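Local coordinates for Csm3 (Thermoplasma volcanium, PDB 6AE2), which belongs to the type III-A CRISPR-Cas effector complex, in which it probably binds RNA and may act as an endonuclease, at residues 28-33 / 224-230; 122-126 / 179-185. One frame throughout, in Å; residues are numbered along the deposited sequence.

Contact 1 of 2, residues 28-33 / 224-230; sequences YNIIYN and LGEPIKK
An antiparallel strand pair at the border of the main beta-sheet joins Asn29, Ile30 and Ile31 to Lys230, Lys229 and Ile228. Its short axes run 150° apart, and the backbones are laced in two hydrogen-bonded pairs. In the pair Ile31-Ile228, Ile31 N reaches Ile228 O at 2.7 Å, the shortest of the four bonds, and Ile228 N returns to Ile31 O. In the pair Asn29-Lys230, Lys230 N donates to Asn29 O, and Asn29 N to Lys230 O is the longest at 3.1 Å. Between these two rungs lies the non-hydrogen-bonded pair Ile30-Lys229.

On the face carrying Ile30, the side chains of Ile30 and Pro227 lie alongside one another, Ile30 CG2 to Pro227 CB 3.6 Å. Pro227 CB also meets Tyr32 CE1 at 3.7 Å, while Leu224 CD1 sits over one face of the Tyr32 ring, 4.2 Å from its centroid and 16° off the normal, a CH-pi contact. At the other end, Tyr28 CG stands between its backbone N and carbonyl carbon (chi1 45°), which sends the ring across the extended Lys229 chain, whose CE lies 3.6 Å from Tyr28 CE1. Tyr28 OH is hydrogen-bonded to Glu190 of helix 190-205, and Lys229 NZ makes a weak, long ion pair with the same carboxylate oxygen.

This pairing of first and last strands beneath helix 190-205 is that of the ferredoxin-like (RRM-type) fold of RAMP proteins.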
loop_
_atom_site.group_PDB
_atom_site.type_symbol
_atom_site.label_atom_id
_atom_site.label_comp_id
_atom_site.label_asym_id
_atom_site.label_seq_id
_atom_site.Cartn_x
_atom_site.Cartn_y
_atom_site.Cartn_z
ATOM N N TYR A 28 -27.513 -14.507 15.483
ATOM C CA TYR A 28 -26.236 -14.396 16.171
ATOM C C TYR A 28 -25.414 -13.301 15.510
ATOM O O TYR A 28 -25.703 -12.869 14.391
ATOM C CB TYR A 28 -25.466 -15.722 16.154
ATOM C CG TYR A 28 -25.458 -16.424 14.810
ATOM C CD1 TYR A 28 -24.499 -16.134 13.849
ATOM C CD2 TYR A 28 -26.418 -17.376 14.503
ATOM C CE1 TYR A 28 -24.499 -16.782 12.623
ATOM C CE2 TYR A 28 -26.424 -18.029 13.290
ATOM C CZ TYR A 28 -25.467 -17.729 12.352
ATOM O OH TYR A 28 -25.488 -18.385 11.143
ATOM N N ASN A 29 -24.390 -12.852 16.227
ATOM C CA ASN A 29 -23.346 -12.015 15.662
ATOM C C ASN A 29 -22.131 -12.876 15.345
ATOM O O ASN A 29 -21.811 -13.812 16.084
ATOM C CB ASN A 29 -22.941 -10.888 16.616
ATOM C CG ASN A 29 -24.112 -10.032 17.045
ATOM O OD1 ASN A 29 -24.956 -9.656 16.230
ATOM N ND2 ASN A 29 -24.165 -9.705 18.331
ATOM N N ILE A 30 -21.469 -12.563 14.236
ATOM C CA ILE A 30 -20.181 -13.154 13.899
ATOM C C ILE A 30 -19.112 -12.122 14.222
ATOM O O ILE A 30 -19.159 -10.991 13.721
ATOM C CB ILE A 30 -20.116 -13.578 12.425
ATOM C CG1 ILE A 30 -21.136 -14.679 12.132
ATOM C CG2 ILE A 30 -18.718 -14.052 12.074
ATOM C CD1 ILE A 30 -21.474 -14.819 10.664
ATOM N N ILE A 31 -18.156 -12.500 15.065
ATOM C CA ILE A 31 -17.102 -11.602 15.522
ATOM C C ILE A 31 -15.810 -11.978 14.814
ATOM O O ILE A 31 -15.430 -13.155 14.783
ATOM C CB ILE A 31 -16.932 -11.660 17.049
ATOM C CG1 ILE A 31 -18.278 -11.467 17.753
ATOM C CG2 ILE A 31 -15.939 -10.612 17.511
ATOM C CD1 ILE A 31 -19.044 -10.254 17.289
ATOM N N TYR A 32 -15.142 -10.980 14.240
ATOM C CA TYR A 32 -13.844 -11.147 13.596
ATOM C C TYR A 32 -12.835 -10.267 14.319
ATOM O O TYR A 32 -13.038 -9.052 14.432
ATOM C CB TYR A 32 -13.897 -10.763 12.114
ATOM C CG TYR A 32 -14.657 -11.712 11.212
ATOM C CD1 TYR A 32 -14.092 -12.911 10.794
ATOM C CD2 TYR A 32 -15.927 -11.391 10.748
ATOM C CE1 TYR A 32 -14.780 -13.776 9.957
ATOM C CE2 TYR A 32 -16.622 -12.246 9.911
ATOM C CZ TYR A 32 -16.045 -13.438 9.520
ATOM O OH TYR A 32 -16.737 -14.290 8.687
ATOM N N ASN A 33 -11.752 -10.871 14.805
ATOM C CA ASN A 33 -10.643 -10.110 15.381
ATOM C C ASN A 33 -9.680 -9.790 14.247
ATOM O O ASN A 33 -8.742 -10.536 13.963
ATOM C CB ASN A 33 -9.973 -10.886 16.507
ATOM C CG ASN A 33 -10.784 -10.867 17.787
ATOM O OD1 ASN A 33 -11.188 -9.806 18.266
ATOM N ND2 ASN A 33 -11.028 -12.044 18.351
ATOM N N LEU A 224 -8.409 -11.368 8.660
ATOM C CA LEU A 224 -9.474 -11.795 9.552
ATOM C C LEU A 224 -9.084 -13.105 10.216
ATOM O O LEU A 224 -8.504 -13.990 9.582
ATOM C CB LEU A 224 -10.790 -11.972 8.794
ATOM C CG LEU A 224 -11.386 -10.764 8.074
ATOM C CD1 LEU A 224 -12.735 -11.115 7.454
ATOM C CD2 LEU A 224 -11.517 -9.594 9.032
ATOM N N GLY A 225 -9.404 -13.226 11.495
ATOM C CA GLY A 225 -9.187 -14.461 12.213
ATOM C C GLY A 225 -10.233 -15.484 11.830
ATOM O O GLY A 225 -10.904 -15.374 10.800
ATOM N N GLU A 226 -10.367 -16.499 12.668
ATOM C CA GLU A 226 -11.501 -17.388 12.470
ATOM C C GLU A 226 -12.755 -16.752 13.069
ATOM O O GLU A 226 -12.675 -16.081 14.101
ATOM C CB GLU A 226 -11.243 -18.749 13.111
ATOM C CG GLU A 226 -10.200 -19.593 12.387
ATOM C CD GLU A 226 -10.477 -19.727 10.898
ATOM O OE1 GLU A 226 -11.555 -20.242 10.537
ATOM O OE2 GLU A 226 -9.614 -19.320 10.089
ATOM N N PRO A 227 -13.914 -16.929 12.439
ATOM C CA PRO A 227 -15.129 -16.286 12.952
ATOM C C PRO A 227 -15.559 -16.872 14.288
ATOM O O PRO A 227 -15.536 -18.087 14.495
ATOM C CB PRO A 227 -16.167 -16.566 11.860
ATOM C CG PRO A 227 -15.654 -17.783 11.151
ATOM C CD PRO A 227 -14.159 -17.663 11.186
ATOM N N ILE A 228 -15.948 -15.986 15.200
ATOM C CA ILE A 228 -16.564 -16.366 16.467
ATOM C C ILE A 228 -18.048 -16.044 16.379
ATOM O O ILE A 228 -18.432 -14.874 16.252
ATOM C CB ILE A 228 -15.916 -15.641 17.658
ATOM C CG1 ILE A 228 -14.399 -15.846 17.664
ATOM C CG2 ILE A 228 -16.530 -16.118 18.965
ATOM C CD1 ILE A 228 -13.708 -15.218 18.861
ATOM N N LYS A 229 -18.883 -17.077 16.438
ATOM C CA LYS A 229 -20.329 -16.905 16.462
ATOM C C LYS A 229 -20.802 -16.819 17.906
ATOM O O LYS A 229 -20.473 -17.683 18.725
ATOM C CB LYS A 229 -21.029 -18.062 15.749
ATOM C CG LYS A 229 -20.906 -18.052 14.236
ATOM C CD LYS A 229 -21.417 -19.363 13.664
ATOM C CE LYS A 229 -21.898 -19.206 12.234
ATOM N NZ LYS A 229 -22.625 -20.420 11.769
ATOM N N LYS A 230 -21.566 -15.774 18.218
ATOM C CA LYS A 230 -22.130 -15.585 19.549
ATOM C C LYS A 230 -23.641 -15.453 19.434
ATOM O O LYS A 230 -24.142 -14.483 18.854
ATOM C CB LYS A 230 -21.533 -14.355 20.239
ATOM C CG LYS A 230 -20.080 -14.083 19.887
ATOM C CD LYS A 230 -19.271 -13.666 21.106
ATOM C CE LYS A 230 -19.940 -12.528 21.858
ATOM N NZ LYS A 230 -19.014 -11.878 22.829
#

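Contact 2 of 2, residues 122-126 / 179-185; sequences LTRLI and KIILSIY
Arg124 and Ser183 begin the antiparallel pairing of strands 125-132 and 175-185, neighbours in the ferredoxin-like sheet of the RAMP fold. Ser183 N donates to Arg124 O at 2.8 Å, from a position 36° out of the carbonyl plane. Further along, Ile126 and Ile181 form a hydrogen-bonded pair: Ile126 N to Ile181 O is 2.8 Å, and Ile181 N to Ile126 O is 2.9 Å. Leu125 and Leu182 make the intervening non-hydrogen-bonded pair. From the face they share, Leu125 CD1 reaches Ile180 CG2 at 3.6 Å and Leu182 CG at 4.1 Å, and helix 104-109 packs on both leucines through Met108.

The polar side chains find their partners beyond the two segments. Ser183 OG is hydrogen-bonded to Asn29 OD1 on strand 26-38. Arg124 NE forms a salt bridge with Asp188 OD2, an oxygen that also accepts a hydrogen bond from Tyr185 N, so one carboxylate oxygen joins the arginine to the strand end. Bends at chi2 (-77°) and chi3 carry the guanidinium across Tyr185, whose ring also meets Trp26 edge-to-face. The guanidinium and Tyr185 ring planes are 46° apart, and Tyr185 CD1 lies over one guanidinium face, offset toward the rim of that group, 3.8 Å from Arg124 NE.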
loop_
_atom_site.group_PDB
_atom_site.type_symbol
_atom_site.label_atom_id
_atom_site.label_comp_id
_atom_site.label_asym_id
_atom_site.label_seq_id
_atom_site.Cartn_x
_atom_site.Cartn_y
_atom_site.Cartn_z
ATOM N N LEU A 122 -31.762 -1.181 9.851
ATOM C CA LEU A 122 -31.267 -2.229 10.743
ATOM C C LEU A 122 -29.829 -2.614 10.367
ATOM O O LEU A 122 -29.516 -2.843 9.199
ATOM C CB LEU A 122 -32.199 -3.451 10.724
ATOM C CG LEU A 122 -32.486 -4.341 9.509
ATOM C CD1 LEU A 122 -33.331 -5.533 9.969
ATOM C CD2 LEU A 122 -33.167 -3.608 8.354
ATOM N N THR A 123 -28.963 -2.666 11.375
ATOM C CA THR A 123 -27.521 -2.757 11.172
ATOM C C THR A 123 -27.077 -4.211 11.042
ATOM O O THR A 123 -27.475 -5.064 11.842
ATOM C CB THR A 123 -26.784 -2.072 12.329
ATOM O OG1 THR A 123 -26.751 -0.657 12.101
ATOM C CG2 THR A 123 -25.361 -2.592 12.466
ATOM N N ARG A 124 -26.249 -4.487 10.027
ATOM C CA ARG A 124 -25.723 -5.823 9.792
ATOM C C ARG A 124 -24.211 -5.930 9.911
ATOM O O ARG A 124 -23.710 -7.039 10.118
ATOM C CB ARG A 124 -26.127 -6.333 8.399
ATOM C CG ARG A 124 -27.617 -6.521 8.212
ATOM C CD ARG A 124 -28.109 -7.788 8.886
ATOM N NE ARG A 124 -29.188 -8.431 8.140
ATOM C CZ ARG A 124 -30.392 -7.902 7.934
ATOM N NH1 ARG A 124 -30.699 -6.705 8.408
ATOM N NH2 ARG A 124 -31.298 -8.581 7.245
ATOM N N LEU A 125 -23.473 -4.828 9.792
ATOM C CA LEU A 125 -22.017 -4.905 9.766
ATOM C C LEU A 125 -21.428 -3.670 10.426
ATOM O O LEU A 125 -21.679 -2.546 9.980
ATOM C CB LEU A 125 -21.504 -5.039 8.332
ATOM C CG LEU A 125 -20.007 -4.788 8.134
ATOM C CD1 LEU A 125 -19.210 -6.024 8.500
ATOM C CD2 LEU A 125 -19.716 -4.366 6.702
ATOM N N ILE A 126 -20.641 -3.884 11.478
ATOM C CA ILE A 126 -19.846 -2.838 12.106
ATOM C C ILE A 126 -18.377 -3.164 11.889
ATOM O O ILE A 126 -17.935 -4.284 12.174
ATOM C CB ILE A 126 -20.143 -2.707 13.610
ATOM C CG1 ILE A 126 -21.629 -2.460 13.865
ATOM C CG2 ILE A 126 -19.299 -1.598 14.220
ATOM C CD1 ILE A 126 -22.008 -2.615 15.326
ATOM N N LYS A 179 -12.066 -4.991 15.713
ATOM C CA LYS A 179 -13.146 -5.961 15.619
ATOM C C LYS A 179 -14.056 -5.640 14.440
ATOM O O LYS A 179 -14.277 -4.476 14.098
ATOM C CB LYS A 179 -13.975 -5.984 16.907
ATOM C CG LYS A 179 -13.876 -7.275 17.712
ATOM C CD LYS A 179 -14.663 -7.166 19.014
ATOM C CE LYS A 179 -14.390 -8.339 19.945
ATOM N NZ LYS A 179 -13.043 -8.255 20.575
ATOM N N ILE A 180 -14.581 -6.692 13.819
ATOM C CA ILE A 180 -15.669 -6.586 12.856
ATOM C C ILE A 180 -16.823 -7.433 13.369
ATOM O O ILE A 180 -16.642 -8.618 13.673
ATOM C CB ILE A 180 -15.249 -7.038 11.445
ATOM C CG1 ILE A 180 -14.231 -6.072 10.840
ATOM C CG2 ILE A 180 -16.470 -7.165 10.540
ATOM C CD1 ILE A 180 -13.817 -6.448 9.431
ATOM N N ILE A 181 -18.003 -6.828 13.470
ATOM C CA ILE A 181 -19.188 -7.495 13.994
ATOM C C ILE A 181 -20.212 -7.606 12.876
ATOM O O ILE A 181 -20.653 -6.594 12.318
ATOM C CB ILE A 181 -19.771 -6.757 15.207
ATOM C CG1 ILE A 181 -18.705 -6.596 16.292
ATOM C CG2 ILE A 181 -20.969 -7.517 15.751
ATOM C CD1 ILE A 181 -18.936 -5.424 17.204
ATOM N N LEU A 182 -20.587 -8.838 12.556
ATOM C CA LEU A 182 -21.582 -9.146 11.541
ATOM C C LEU A 182 -22.808 -9.719 12.238
ATOM O O LEU A 182 -22.712 -10.753 12.908
ATOM C CB LEU A 182 -21.024 -10.145 10.530
ATOM C CG LEU A 182 -20.825 -9.700 9.084
ATOM C CD1 LEU A 182 -20.154 -10.813 8.303
ATOM C CD2 LEU A 182 -22.155 -9.335 8.458
ATOM N N SER A 183 -23.949 -9.053 12.091
ATOM C CA SER A 183 -25.198 -9.508 12.688
ATOM C C SER A 183 -25.993 -10.305 11.662
ATOM O O SER A 183 -26.191 -9.848 10.531
ATOM C CB SER A 183 -26.019 -8.329 13.205
ATOM O OG SER A 183 -25.308 -7.636 14.214
ATOM N N ILE A 184 -26.445 -11.493 12.058
ATOM C CA ILE A 184 -27.131 -12.423 11.170
ATOM C C ILE A 184 -28.563 -12.585 11.654
ATOM O O ILE A 184 -28.797 -12.858 12.837
ATOM C CB ILE A 184 -26.423 -13.789 11.114
ATOM C CG1 ILE A 184 -24.930 -13.609 10.837
ATOM C CG2 ILE A 184 -27.072 -14.688 10.067
ATOM C CD1 ILE A 184 -24.627 -12.939 9.521
ATOM N N TYR A 185 -29.515 -12.431 10.740
ATOM C CA TYR A 185 -30.927 -12.588 11.043
ATOM C C TYR A 185 -31.502 -13.737 10.227
ATOM O O TYR A 185 -30.964 -14.114 9.184
ATOM C CB TYR A 185 -31.700 -11.290 10.762
ATOM C CG TYR A 185 -31.362 -10.166 11.720
ATOM C CD1 TYR A 185 -30.134 -9.518 11.655
ATOM C CD2 TYR A 185 -32.267 -9.758 12.694
ATOM C CE1 TYR A 185 -29.817 -8.494 12.534
ATOM C CE2 TYR A 185 -31.959 -8.735 13.577
ATOM C CZ TYR A 185 -30.733 -8.107 13.491
ATOM O OH TYR A 185 -30.420 -7.090 14.364
#

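Strand 26-38 comes first along the chain and pairs with the last strand, 220-230, so contact 1 closes a loop of 190 residues. Contact 2 is nested within it, closing a loop of 52 residues between 122-126 and 179-185. The two do not cross, and their centres lie 10 Å apart. Strand 175-185 bridges them: it pairs with 122-126 on one side and 26-38 on the other, where Leu182 O lies 2.6 Å from Ile30 N, a probable hydrogen bond. With that pairing between them, the contacts account for the run 125-132, 175-185, 26-38, 220-230, and helix 190-205 packs on side chains of both.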